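PDB 1KPG: cyclopropane mycolic acid synthase 1 from Mycobacterium tuberculosis, which converts a double bond at the distal position of an alpha mycolic acid into a cyclopropane ring, using a methylene group from S-adenosyl-L-methionine. Local coordinates for residues 35-40 with 229-234; 131-136 with 156-161; 137-142 with 164-169. All coordinates share one frame; numbering follows the deposited sequence.

Contact 1. Residues 35-40 with 229-234. With 16A (cetyl-trimethyl-ammonium), chain G; CO3 (carbonate ion), chain E.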
loop_
_atom_site.group_PDB
_atom_site.type_symbol
_atom_site.label_atom_id
_atom_site.label_comp_id
_atom_site.label_asym_id
_atom_site.label_seq_id
_atom_site.Cartn_x
_atom_site.Cartn_y
_atom_site.Cartn_z
ATOM N N CYS A 35 -1.325 3.304 5.493
ATOM C CA CYS A 35 -1.538 4.478 6.332
ATOM C C CYS A 35 -2.971 4.997 6.325
ATOM O O CYS A 35 -3.542 5.255 5.269
ATOM C CB CYS A 35 -0.607 5.606 5.907
ATOM S SG CYS A 35 -0.651 6.964 7.056
ATOM N N ALA A 36 -3.549 5.150 7.510
ATOM C CA ALA A 36 -4.913 5.653 7.616
ATOM C C ALA A 36 -4.859 7.171 7.599
ATOM O O ALA A 36 -3.780 7.763 7.710
ATOM C CB ALA A 36 -5.565 5.161 8.909
ATOM N N TYR A 37 -6.022 7.795 7.466
ATOM C CA TYR A 37 -6.120 9.245 7.424
ATOM C C TYR A 37 -7.046 9.740 8.528
ATOM O O TYR A 37 -8.270 9.643 8.419
ATOM C CB TYR A 37 -6.650 9.686 6.054
ATOM C CG TYR A 37 -6.823 11.181 5.872
ATOM C CD1 TYR A 37 -5.843 12.080 6.295
ATOM C CD2 TYR A 37 -7.956 11.691 5.240
ATOM C CE1 TYR A 37 -5.992 13.454 6.091
ATOM C CE2 TYR A 37 -8.114 13.060 5.031
ATOM C CZ TYR A 37 -7.130 13.934 5.457
ATOM O OH TYR A 37 -7.292 15.284 5.250
ATOM N N PHE A 38 -6.455 10.263 9.596
ATOM C CA PHE A 38 -7.242 10.782 10.698
ATOM C C PHE A 38 -7.694 12.189 10.350
ATOM O O PHE A 38 -7.184 13.182 10.872
ATOM C CB PHE A 38 -6.424 10.740 11.992
ATOM C CG PHE A 38 -6.088 9.339 12.429
ATOM C CD1 PHE A 38 -5.055 8.636 11.818
ATOM C CD2 PHE A 38 -6.863 8.690 13.384
ATOM C CE1 PHE A 38 -4.800 7.302 12.146
ATOM C CE2 PHE A 38 -6.618 7.357 13.719
ATOM C CZ PHE A 38 -5.585 6.663 13.096
ATOM N N GLU A 39 -8.644 12.246 9.422
ATOM C CA GLU A 39 -9.227 13.489 8.948
ATOM C C GLU A 39 -9.649 14.310 10.159
ATOM O O GLU A 39 -9.379 15.506 10.230
ATOM C CB GLU A 39 -10.425 13.171 8.048
ATOM C CG GLU A 39 -11.016 14.366 7.324
ATOM C CD GLU A 39 -11.719 13.966 6.038
ATOM O OE1 GLU A 39 -12.363 12.895 6.017
ATOM O OE2 GLU A 39 -11.636 14.725 5.050
ATOM N N ARG A 40 -10.323 13.656 11.102
ATOM C CA ARG A 40 -10.739 14.290 12.351
ATOM C C ARG A 40 -9.870 13.601 13.393
ATOM O O ARG A 40 -9.686 12.384 13.340
ATOM C CB ARG A 40 -12.211 14.014 12.669
ATOM C CG ARG A 40 -13.209 14.589 11.690
ATOM C CD ARG A 40 -14.620 14.493 12.261
ATOM N NE ARG A 40 -14.989 13.124 12.628
ATOM C CZ ARG A 40 -15.397 12.195 11.767
ATOM N NH1 ARG A 40 -15.498 12.477 10.473
ATOM N NH2 ARG A 40 -15.704 10.980 12.201
ATOM N N GLN A 229 2.385 11.595 6.697
ATOM C CA GLN A 229 3.421 11.200 7.641
ATOM C C GLN A 229 2.974 11.033 9.096
ATOM O O GLN A 229 3.094 9.944 9.655
ATOM C CB GLN A 229 4.575 12.203 7.545
ATOM C CG GLN A 229 5.821 11.884 8.354
ATOM C CD GLN A 229 6.943 12.856 8.028
ATOM O OE1 GLN A 229 6.743 14.067 8.052
ATOM N NE2 GLN A 229 8.119 12.330 7.706
ATOM N N PRO A 230 2.445 12.102 9.723
ATOM C CA PRO A 230 1.998 12.021 11.124
ATOM C C PRO A 230 0.932 10.944 11.329
ATOM O O PRO A 230 0.855 10.327 12.388
ATOM C CB PRO A 230 1.432 13.417 11.396
ATOM C CG PRO A 230 2.062 14.281 10.351
ATOM C CD PRO A 230 2.082 13.403 9.144
ATOM N N HIS A 231 0.108 10.735 10.305
ATOM C CA HIS A 231 -0.961 9.742 10.364
ATOM C C HIS A 231 -0.434 8.305 10.447
ATOM O O HIS A 231 -1.089 7.431 11.029
ATOM C CB HIS A 231 -1.873 9.893 9.141
ATOM C CG HIS A 231 -2.531 11.234 9.045
ATOM N ND1 HIS A 231 -3.688 11.549 9.724
ATOM C CD2 HIS A 231 -2.173 12.356 8.374
ATOM C CE1 HIS A 231 -4.015 12.805 9.476
ATOM N NE2 HIS A 231 -3.111 13.316 8.659
ATOM N N TYR A 232 0.745 8.050 9.883
ATOM C CA TYR A 232 1.274 6.691 9.932
ATOM C C TYR A 232 1.776 6.317 11.312
ATOM O O TYR A 232 1.632 5.173 11.740
ATOM C CB TYR A 232 2.399 6.472 8.913
ATOM C CG TYR A 232 2.252 5.151 8.187
ATOM C CD1 TYR A 232 1.659 4.055 8.817
ATOM C CD2 TYR A 232 2.649 5.009 6.859
ATOM C CE1 TYR A 232 1.449 2.853 8.137
ATOM C CE2 TYR A 232 2.451 3.807 6.170
ATOM C CZ TYR A 232 1.845 2.737 6.816
ATOM O OH TYR A 232 1.612 1.560 6.139
ATOM N N ALA A 233 2.372 7.281 12.010
ATOM C CA ALA A 233 2.876 7.020 13.348
ATOM C C ALA A 233 1.690 6.539 14.179
ATOM O O ALA A 233 1.769 5.535 14.886
ATOM C CB ALA A 233 3.466 8.298 13.947
ATOM N N LYS A 234 0.586 7.264 14.077
ATOM C CA LYS A 234 -0.633 6.918 14.802
ATOM C C LYS A 234 -1.150 5.548 14.371
ATOM O O LYS A 234 -1.457 4.701 15.212
ATOM C CB LYS A 234 -1.708 7.977 14.549
ATOM C CG LYS A 234 -3.024 7.721 15.268
ATOM C CD LYS A 234 -2.840 7.731 16.783
ATOM C CE LYS A 234 -4.179 7.706 17.494
ATOM N NZ LYS A 234 -4.023 7.589 18.973
HETATM C C1 16A G . 4.674 0.487 7.530
HETATM C C2 16A G . 5.910 0.096 6.716
HETATM C C3 16A G . 7.028 1.142 6.853
HETATM C C4 16A G . 8.309 0.844 6.062
HETATM C C5 16A G . 9.368 1.939 6.287
HETATM C C6 16A G . 10.704 1.758 5.536
HETATM C C7 16A G . 11.489 0.420 5.617
HETATM C C8 16A G . 11.769 -0.448 4.365
HETATM C C9 16A G . 11.596 0.133 2.940
HETATM C C10 16A G . 10.233 -0.135 2.311
HETATM C C11 16A G . 10.004 -1.462 1.542
HETATM C C12 16A G . 8.734 -2.314 1.791
HETATM C C13 16A G . 7.417 -1.558 2.083
HETATM C C14 16A G . 6.212 -2.473 2.310
HETATM C C15 16A G . 5.044 -1.606 2.819
HETATM C C16 16A G . 3.827 -2.502 3.148
HETATM N N1 16A G . 2.540 -2.013 3.633
HETATM C C17 16A G . 1.730 -3.268 3.852
HETATM C C18 16A G . 2.593 -1.277 4.962
HETATM C C19 16A G . 1.814 -1.221 2.566
HETATM C C CO3 E . 1.451 2.899 2.909
HETATM O O1 CO3 E . 1.954 1.692 3.632
HETATM O O2 CO3 E . 0.497 3.663 3.475
HETATM O O3 CO3 E . 1.968 3.230 1.691
#

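Contact 2. Residues 131-136 with 156-161. With SAH (S-adenosyl-L-homocysteine), chain F.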
loop_
_atom_site.group_PDB
_atom_site.type_symbol
_atom_site.label_atom_id
_atom_site.label_comp_id
_atom_site.label_asym_id
_atom_site.label_seq_id
_atom_site.Cartn_x
_atom_site.Cartn_y
_atom_site.Cartn_z
ATOM N N ASP A 131 -9.864 2.768 -17.002
ATOM C CA ASP A 131 -10.189 4.190 -16.950
ATOM C C ASP A 131 -9.387 4.989 -15.927
ATOM O O ASP A 131 -8.971 6.118 -16.191
ATOM C CB ASP A 131 -11.688 4.359 -16.684
ATOM C CG ASP A 131 -12.534 3.885 -17.846
ATOM O OD1 ASP A 131 -13.616 3.312 -17.603
ATOM O OD2 ASP A 131 -12.117 4.092 -19.009
ATOM N N ARG A 132 -9.179 4.400 -14.757
ATOM C CA ARG A 132 -8.439 5.046 -13.684
ATOM C C ARG A 132 -7.668 3.972 -12.928
ATOM O O ARG A 132 -8.014 2.785 -12.988
ATOM C CB ARG A 132 -9.405 5.754 -12.733
ATOM C CG ARG A 132 -10.233 6.872 -13.361
ATOM C CD ARG A 132 -9.392 8.114 -13.607
ATOM N NE ARG A 132 -10.186 9.269 -14.032
ATOM C CZ ARG A 132 -10.578 9.513 -15.282
ATOM N NH1 ARG A 132 -10.259 8.687 -16.270
ATOM N NH2 ARG A 132 -11.282 10.606 -15.548
ATOM N N ILE A 133 -6.626 4.387 -12.215
ATOM C CA ILE A 133 -5.814 3.456 -11.447
ATOM C C ILE A 133 -5.545 3.982 -10.044
ATOM O O ILE A 133 -5.365 5.183 -9.845
ATOM C CB ILE A 133 -4.449 3.211 -12.123
ATOM C CG1 ILE A 133 -4.651 2.753 -13.568
ATOM C CG2 ILE A 133 -3.667 2.157 -11.359
ATOM C CD1 ILE A 133 -3.349 2.575 -14.327
ATOM N N VAL A 134 -5.535 3.070 -9.076
ATOM C CA VAL A 134 -5.246 3.407 -7.691
ATOM C C VAL A 134 -4.286 2.333 -7.201
ATOM O O VAL A 134 -4.442 1.152 -7.514
ATOM C CB VAL A 134 -6.529 3.418 -6.801
ATOM C CG1 VAL A 134 -7.107 2.017 -6.676
ATOM C CG2 VAL A 134 -6.200 3.981 -5.413
ATOM N N SER A 135 -3.264 2.749 -6.470
ATOM C CA SER A 135 -2.281 1.813 -5.942
ATOM C C SER A 135 -1.814 2.373 -4.607
ATOM O O SER A 135 -1.200 3.435 -4.551
ATOM C CB SER A 135 -1.100 1.675 -6.910
ATOM O OG SER A 135 -0.174 0.713 -6.436
ATOM N N ILE A 136 -2.114 1.653 -3.534
ATOM C CA ILE A 136 -1.756 2.095 -2.192
ATOM C C ILE A 136 -0.861 1.094 -1.456
ATOM O O ILE A 136 -1.291 -0.017 -1.129
ATOM C CB ILE A 136 -3.037 2.339 -1.377
ATOM C CG1 ILE A 136 -3.888 3.412 -2.072
ATOM C CG2 ILE A 136 -2.690 2.732 0.045
ATOM C CD1 ILE A 136 -5.354 3.444 -1.633
ATOM N N ARG A 156 0.181 3.940 -20.147
ATOM C CA ARG A 156 -0.309 3.325 -21.380
ATOM C C ARG A 156 -1.751 2.818 -21.268
ATOM O O ARG A 156 -2.590 3.122 -22.117
ATOM C CB ARG A 156 0.636 2.181 -21.791
ATOM C CG ARG A 156 0.158 1.344 -22.980
ATOM C CD ARG A 156 1.276 0.456 -23.504
ATOM N NE ARG A 156 1.790 -0.451 -22.483
ATOM C CZ ARG A 156 1.171 -1.555 -22.079
ATOM N NH1 ARG A 156 0.005 -1.897 -22.609
ATOM N NH2 ARG A 156 1.723 -2.324 -21.148
ATOM N N LEU A 157 -2.043 2.062 -20.214
ATOM C CA LEU A 157 -3.384 1.507 -20.019
ATOM C C LEU A 157 -4.480 2.536 -19.730
ATOM O O LEU A 157 -5.647 2.301 -20.033
ATOM C CB LEU A 157 -3.357 0.452 -18.904
ATOM C CG LEU A 157 -2.412 -0.729 -19.152
ATOM C CD1 LEU A 157 -2.525 -1.732 -18.016
ATOM C CD2 LEU A 157 -2.756 -1.390 -20.481
ATOM N N LEU A 158 -4.099 3.670 -19.148
ATOM C CA LEU A 158 -5.038 4.749 -18.808
ATOM C C LEU A 158 -5.604 5.453 -20.057
ATOM O O LEU A 158 -4.987 5.441 -21.123
ATOM C CB LEU A 158 -4.306 5.773 -17.935
ATOM C CG LEU A 158 -4.750 6.173 -16.519
ATOM C CD1 LEU A 158 -5.577 5.083 -15.850
ATOM C CD2 LEU A 158 -3.492 6.496 -15.709
ATOM N N PRO A 159 -6.795 6.066 -19.942
ATOM C CA PRO A 159 -7.385 6.762 -21.093
ATOM C C PRO A 159 -6.723 8.130 -21.269
ATOM O O PRO A 159 -5.888 8.535 -20.460
ATOM C CB PRO A 159 -8.859 6.905 -20.711
ATOM C CG PRO A 159 -9.065 5.852 -19.650
ATOM C CD PRO A 159 -7.787 5.918 -18.868
ATOM N N ALA A 160 -7.120 8.843 -22.317
ATOM C CA ALA A 160 -6.569 10.162 -22.614
ATOM C C ALA A 160 -6.519 11.088 -21.403
ATOM O O ALA A 160 -5.495 11.717 -21.136
ATOM C CB ALA A 160 -7.373 10.819 -23.741
ATOM N N ASP A 161 -7.622 11.180 -20.672
ATOM C CA ASP A 161 -7.664 12.061 -19.512
ATOM C C ASP A 161 -7.566 11.256 -18.224
ATOM O O ASP A 161 -8.097 11.647 -17.183
ATOM C CB ASP A 161 -8.956 12.876 -19.537
ATOM C CG ASP A 161 -9.151 13.611 -20.856
ATOM O OD1 ASP A 161 -8.322 14.491 -21.178
ATOM O OD2 ASP A 161 -10.131 13.303 -21.575
HETATM N N SAH F . -3.498 -1.692 -1.203
HETATM C CA SAH F . -3.821 -2.544 -0.055
HETATM C CB SAH F . -2.710 -3.567 0.244
HETATM C CG SAH F . -1.295 -3.021 0.555
HETATM S SD SAH F . -0.095 -4.326 0.935
HETATM C C SAH F . -4.075 -1.706 1.202
HETATM O O SAH F . -3.705 -0.513 1.195
HETATM O OXT SAH F . -4.630 -2.251 2.184
HETATM C "C5'" SAH F . 0.925 -4.411 -0.572
HETATM C "C4'" SAH F . 0.115 -5.014 -1.712
HETATM O "O4'" SAH F . 0.685 -4.821 -3.034
HETATM C "C3'" SAH F . -0.124 -6.516 -1.569
HETATM O "O3'" SAH F . -1.512 -6.781 -1.848
HETATM C "C2'" SAH F . 0.800 -7.116 -2.608
HETATM O "O2'" SAH F . 0.365 -8.416 -2.995
HETATM C "C1'" SAH F . 0.709 -6.101 -3.693
HETATM N N9 SAH F . 1.774 -6.144 -4.711
HETATM C C8 SAH F . 3.258 -6.050 -4.567
HETATM N N7 SAH F . 3.910 -6.114 -5.683
HETATM C C5 SAH F . 2.886 -6.256 -6.648
HETATM C C6 SAH F . 2.916 -6.377 -8.076
HETATM N N6 SAH F . 4.063 -6.370 -8.782
HETATM N N1 SAH F . 1.718 -6.500 -8.740
HETATM C C2 SAH F . 0.559 -6.506 -8.048
HETATM N N3 SAH F . 0.392 -6.400 -6.719
HETATM C C4 SAH F . 1.601 -6.277 -6.068
#

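Contact 3. Residues 137-142 with 164-169. With SAH (S-adenosyl-L-homocysteine), chain F; 16A (cetyl-trimethyl-ammonium), chain G; CO3 (carbonate ion), chain E.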
loop_
_atom_site.group_PDB
_atom_site.type_symbol
_atom_site.label_atom_id
_atom_site.label_comp_id
_atom_site.label_asym_id
_atom_site.label_seq_id
_atom_site.Cartn_x
_atom_site.Cartn_y
_atom_site.Cartn_z
ATOM N N GLY A 137 0.388 1.490 -1.216
ATOM C CA GLY A 137 1.325 0.632 -0.511
ATOM C C GLY A 137 1.883 -0.580 -1.247
ATOM O O GLY A 137 2.389 -1.498 -0.609
ATOM N N ALA A 138 1.800 -0.599 -2.572
ATOM C CA ALA A 138 2.327 -1.720 -3.358
ATOM C C ALA A 138 3.626 -1.331 -4.075
ATOM O O ALA A 138 4.517 -2.160 -4.289
ATOM C CB ALA A 138 1.290 -2.171 -4.382
ATOM N N PHE A 139 3.716 -0.058 -4.439
ATOM C CA PHE A 139 4.867 0.493 -5.143
ATOM C C PHE A 139 6.203 0.141 -4.471
ATOM O O PHE A 139 7.218 -0.050 -5.142
ATOM C CB PHE A 139 4.708 2.018 -5.226
ATOM C CG PHE A 139 5.734 2.694 -6.087
ATOM C CD1 PHE A 139 5.625 2.669 -7.474
ATOM C CD2 PHE A 139 6.809 3.366 -5.509
ATOM C CE1 PHE A 139 6.574 3.308 -8.281
ATOM C CE2 PHE A 139 7.764 4.006 -6.303
ATOM C CZ PHE A 139 7.644 3.978 -7.696
ATOM N N GLU A 140 6.195 0.051 -3.145
ATOM C CA GLU A 140 7.405 -0.260 -2.391
ATOM C C GLU A 140 7.959 -1.658 -2.664
ATOM O O GLU A 140 9.114 -1.948 -2.347
ATOM C CB GLU A 140 7.145 -0.098 -0.888
ATOM C CG GLU A 140 6.628 1.281 -0.490
ATOM C CD GLU A 140 5.113 1.366 -0.486
ATOM O OE1 GLU A 140 4.468 0.761 -1.369
ATOM O OE2 GLU A 140 4.561 2.053 0.401
ATOM N N HIS A 141 7.132 -2.514 -3.255
ATOM C CA HIS A 141 7.519 -3.882 -3.574
ATOM C C HIS A 141 8.009 -4.035 -5.018
ATOM O O HIS A 141 8.550 -5.075 -5.395
ATOM C CB HIS A 141 6.323 -4.820 -3.374
ATOM C CG HIS A 141 5.967 -5.074 -1.942
ATOM N ND1 HIS A 141 6.736 -5.861 -1.111
ATOM C CD2 HIS A 141 4.905 -4.673 -1.202
ATOM C CE1 HIS A 141 6.161 -5.938 0.076
ATOM N NE2 HIS A 141 5.049 -5.226 0.048
ATOM N N PHE A 142 7.807 -3.006 -5.831
ATOM C CA PHE A 142 8.200 -3.079 -7.233
ATOM C C PHE A 142 9.708 -3.160 -7.439
ATOM O O PHE A 142 10.178 -3.910 -8.292
ATOM C CB PHE A 142 7.621 -1.886 -8.007
ATOM C CG PHE A 142 6.108 -1.797 -7.962
ATOM C CD1 PHE A 142 5.345 -2.826 -7.407
ATOM C CD2 PHE A 142 5.448 -0.692 -8.498
ATOM C CE1 PHE A 142 3.950 -2.755 -7.388
ATOM C CE2 PHE A 142 4.044 -0.611 -8.487
ATOM C CZ PHE A 142 3.296 -1.645 -7.930
HETATM N N MSE A 164 -4.028 8.446 -12.119
HETATM C CA MSE A 164 -3.611 7.391 -11.218
HETATM C C MSE A 164 -3.228 8.035 -9.904
HETATM O O MSE A 164 -2.493 9.026 -9.879
HETATM C CB MSE A 164 -2.402 6.609 -11.752
HETATM C CG MSE A 164 -1.685 5.819 -10.642
HETATM SE SE MSE A 164 -0.284 4.592 -11.194
HETATM C CE MSE A 164 1.151 5.869 -11.398
ATOM N N LEU A 165 -3.751 7.488 -8.816
ATOM C CA LEU A 165 -3.411 7.979 -7.498
ATOM C C LEU A 165 -2.447 6.941 -6.950
ATOM O O LEU A 165 -2.823 5.790 -6.680
ATOM C CB LEU A 165 -4.647 8.076 -6.594
ATOM C CG LEU A 165 -4.445 8.704 -5.205
ATOM C CD1 LEU A 165 -3.618 7.782 -4.315
ATOM C CD2 LEU A 165 -3.776 10.067 -5.347
ATOM N N LEU A 166 -1.192 7.353 -6.826
ATOM C CA LEU A 166 -0.151 6.492 -6.310
ATOM C C LEU A 166 0.145 6.917 -4.879
ATOM O O LEU A 166 0.639 8.015 -4.629
ATOM C CB LEU A 166 1.111 6.613 -7.170
ATOM C CG LEU A 166 2.319 5.778 -6.733
ATOM C CD1 LEU A 166 1.963 4.304 -6.735
ATOM C CD2 LEU A 166 3.481 6.039 -7.670
ATOM N N HIS A 167 -0.191 6.038 -3.945
ATOM C CA HIS A 167 0.025 6.275 -2.524
ATOM C C HIS A 167 1.158 5.340 -2.121
ATOM O O HIS A 167 1.013 4.125 -2.179
ATOM C CB HIS A 167 -1.269 5.953 -1.761
ATOM C CG HIS A 167 -1.110 5.861 -0.273
ATOM N ND1 HIS A 167 -2.037 6.386 0.603
ATOM C CD2 HIS A 167 -0.182 5.237 0.493
ATOM C CE1 HIS A 167 -1.688 6.091 1.841
ATOM N NE2 HIS A 167 -0.566 5.393 1.802
ATOM N N THR A 168 2.287 5.909 -1.714
ATOM C CA THR A 168 3.428 5.098 -1.336
ATOM C C THR A 168 4.292 5.746 -0.270
ATOM O O THR A 168 4.348 6.972 -0.145
ATOM C CB THR A 168 4.324 4.805 -2.558
ATOM O OG1 THR A 168 5.502 4.107 -2.135
ATOM C CG2 THR A 168 4.735 6.119 -3.247
ATOM N N ILE A 169 4.962 4.897 0.497
ATOM C CA ILE A 169 5.875 5.334 1.538
ATOM C C ILE A 169 7.093 5.869 0.788
ATOM O O ILE A 169 7.390 5.417 -0.317
ATOM C CB ILE A 169 6.288 4.130 2.426
ATOM C CG1 ILE A 169 5.115 3.749 3.333
ATOM C CG2 ILE A 169 7.542 4.455 3.242
ATOM C CD1 ILE A 169 5.223 2.359 3.926
HETATM N N SAH F . -3.498 -1.692 -1.203
HETATM C CA SAH F . -3.821 -2.544 -0.055
HETATM C CB SAH F . -2.710 -3.567 0.244
HETATM C CG SAH F . -1.295 -3.021 0.555
HETATM S SD SAH F . -0.095 -4.326 0.935
HETATM C C SAH F . -4.075 -1.706 1.202
HETATM O O SAH F . -3.705 -0.513 1.195
HETATM O OXT SAH F . -4.630 -2.251 2.184
HETATM C "C5'" SAH F . 0.925 -4.411 -0.572
HETATM C "C4'" SAH F . 0.115 -5.014 -1.712
HETATM O "O4'" SAH F . 0.685 -4.821 -3.034
HETATM C "C3'" SAH F . -0.124 -6.516 -1.569
HETATM O "O3'" SAH F . -1.512 -6.781 -1.848
HETATM C "C2'" SAH F . 0.800 -7.116 -2.608
HETATM O "O2'" SAH F . 0.365 -8.416 -2.995
HETATM C "C1'" SAH F . 0.709 -6.101 -3.693
HETATM N N9 SAH F . 1.774 -6.144 -4.711
HETATM C C8 SAH F . 3.258 -6.050 -4.567
HETATM N N7 SAH F . 3.910 -6.114 -5.683
HETATM C C5 SAH F . 2.886 -6.256 -6.648
HETATM C C6 SAH F . 2.916 -6.377 -8.076
HETATM N N6 SAH F . 4.063 -6.370 -8.782
HETATM N N1 SAH F . 1.718 -6.500 -8.740
HETATM C C2 SAH F . 0.559 -6.506 -8.048
HETATM N N3 SAH F . 0.392 -6.400 -6.719
HETATM C C4 SAH F . 1.601 -6.277 -6.068
HETATM C C1 16A G . 4.674 0.487 7.530
HETATM C C2 16A G . 5.910 0.096 6.716
HETATM C C3 16A G . 7.028 1.142 6.853
HETATM C C4 16A G . 8.309 0.844 6.062
HETATM C C5 16A G . 9.368 1.939 6.287
HETATM C C6 16A G . 10.704 1.758 5.536
HETATM C C7 16A G . 11.489 0.420 5.617
HETATM C C8 16A G . 11.769 -0.448 4.365
HETATM C C9 16A G . 11.596 0.133 2.940
HETATM C C10 16A G . 10.233 -0.135 2.311
HETATM C C11 16A G . 10.004 -1.462 1.542
HETATM C C12 16A G . 8.734 -2.314 1.791
HETATM C C13 16A G . 7.417 -1.558 2.083
HETATM C C14 16A G . 6.212 -2.473 2.310
HETATM C C15 16A G . 5.044 -1.606 2.819
HETATM C C16 16A G . 3.827 -2.502 3.148
HETATM N N1 16A G . 2.540 -2.013 3.633
HETATM C C17 16A G . 1.730 -3.268 3.852
HETATM C C18 16A G . 2.593 -1.277 4.962
HETATM C C19 16A G . 1.814 -1.221 2.566
HETATM C C CO3 E . 1.451 2.899 2.909
HETATM O O1 CO3 E . 1.954 1.692 3.632
HETATM O O2 CO3 E . 0.497 3.663 3.475
HETATM O O3 CO3 E . 1.968 3.230 1.691
HETATM O O HOH W 1 1.362 1.791 -4.516
#

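Contact 1. Residues 35-40 with 229-234
Tyr37 turns the CD1 side of its ring onto one face of the His231 imidazole in an edge-to-face pair, with centroids 5.2 Å apart and planes at 62°. The two side chains lie side by side and point the same way, whereas Phe38 slides past His231 in the opposite direction, with His231 ND1 at the edge of the Phe38 ring. Two CH-pi contacts flank this group. Lys234 sends CG over one face of the Phe38 ring, 3.8 Å from the centroid, before its chain bends at chi2 (62°) and carries the ammonium end away. Cys35 lays CB over a face of Tyr232, 3.5 Å from the ring centroid. Because SG stands anti to the backbone N (chi1 -171°), the sulfur reaches on toward the helix, 3.3 Å from Tyr232 N, and makes an oblique sulfur-aromatic contact.

The polar bonds converge on a carbonate, probably from the crystallisation liquor. Cys35 N gives its O2 a nearly straight hydrogen bond of 2.7 Å, and Tyr232 OH donates to its O1 at 2.5 Å; His167 supplies a third donor. Tyr232 also lies near Ser34 and Cys269, by similarity a cofactor-binding and the active-site residue. The chemistry thus changes from aromatic packing at Tyr37 and Phe38 to anion binding beside the probable active-site pocket, where the quaternary ammonium of cetyl-trimethyl-ammonium probably adds favourable charge.

Contact 2. Residues 131-136 with 156-161
The guanidinium of Arg132 receives Asp161 O over one face, 3.5 Å above its plane and offset toward the rim. Close to that plane, NH1 donates to Asp131 O with a bond of 2.9 Å, although the donor stands 46° out of the carbonyl plane; NE is taken by Leu60 O. A bend at chi2 (-74°) folds the arginine chain back, and together these two bonds limit the rotation of its flat end. Pro159 crosses Asp131 at about a right angle, its CG 3.6 Å from Asp131 OD2, while OD1 of that carboxylate accepts from Thr67 N. Deeper in, the contact is apolar: Leu158 CD1 meets Ile133 CG1 at 3.4 Å and also lies 3.6 Å from Arg132 CA.

All this belongs to the beta-alpha-beta unit made by strand 132-136, helix 147-157 and strand 163-171. Leu158 is the first residue to leave the helix, and the turn after it packs against the beginning of strand 132-136. At the other end of that strand, Ile136 O accepts a hydrogen bond from the amino nitrogen of S-adenosylhomocysteine. The strand itself runs between its parallel neighbours 67-71 and 163-171 in the central sheet.

Contact 3. Residues 137-142 with 164-169
The turn after strand 132-136 forms part of the active-site pocket, between S-adenosylhomocysteine and the cetyl-trimethyl-ammonium chain, and is bonded to strand 163-171. Gly137 N donates to His167 O in a nearly straight bond of 2.9 Å. The positive phi of Gly137 (73°) suits glycine, and Gly137 O lies 3.2 Å from C19 of the ammonium group. One water accepts from Phe139 N and gives a weak bond to the same His167 carbonyl.

Glu140 bends at chi2 (91°), bringing its carboxylate to the strand. Ile169 N donates to OE2 in a nearly straight bond of 2.9 Å, approaching from above the carboxylate plane. Thr168 OG1 lies 3.2 Å from Glu140 CD but spends its proton on Ile169 O. Earlier in the strand, Leu166 CD2 sits over one face of the Phe139 ring, 4.3 Å from its centroid; Thr168 OG1 approaches that ring obliquely.

Ligands border the turn closely. Ala138 CB comes to 3.0 Å from the ribose O4' of S-adenosylhomocysteine, while Glu140 CB touches the alkyl chain. With chi1 at 167°, the His167 imidazole is carried toward the carbonate, where NE2 donates to O2 at 2.6 Å; Gln282 bonds to ND1 on the other side of the ring. Glu140 OE2 merely comes near carbonate O3, at 3.1 Å. The bonds of Gly137 and Glu140 therefore tie the turn to the strand between cofactor product and cetyl-trimethyl-ammonium chain, while His167 NE2 binds the carbonate.

In the fold
From the N terminus, the chain first supplies the loop 35-40, which waits 188 residues for its partner at the start of helix 229-245; contact 1 closes this long loop. Inside it lie contacts 2 and 3, whose segments alternate: 131-136, 137-142, 156-161, then 164-169, so that their two short loops cross. Contact 2 joins the beginning of strand 132-136 to the turn that follows helix 147-157, and contact 3 joins the turn beyond that strand to its neighbour 163-171. Their centres are 14 Å apart, linked through the sheet by probable backbone bonds. Contact 1 meets contact 3 where Tyr232 packs on Ile169, around the carbonate and cetyl-trimethyl-ammonium that both touch.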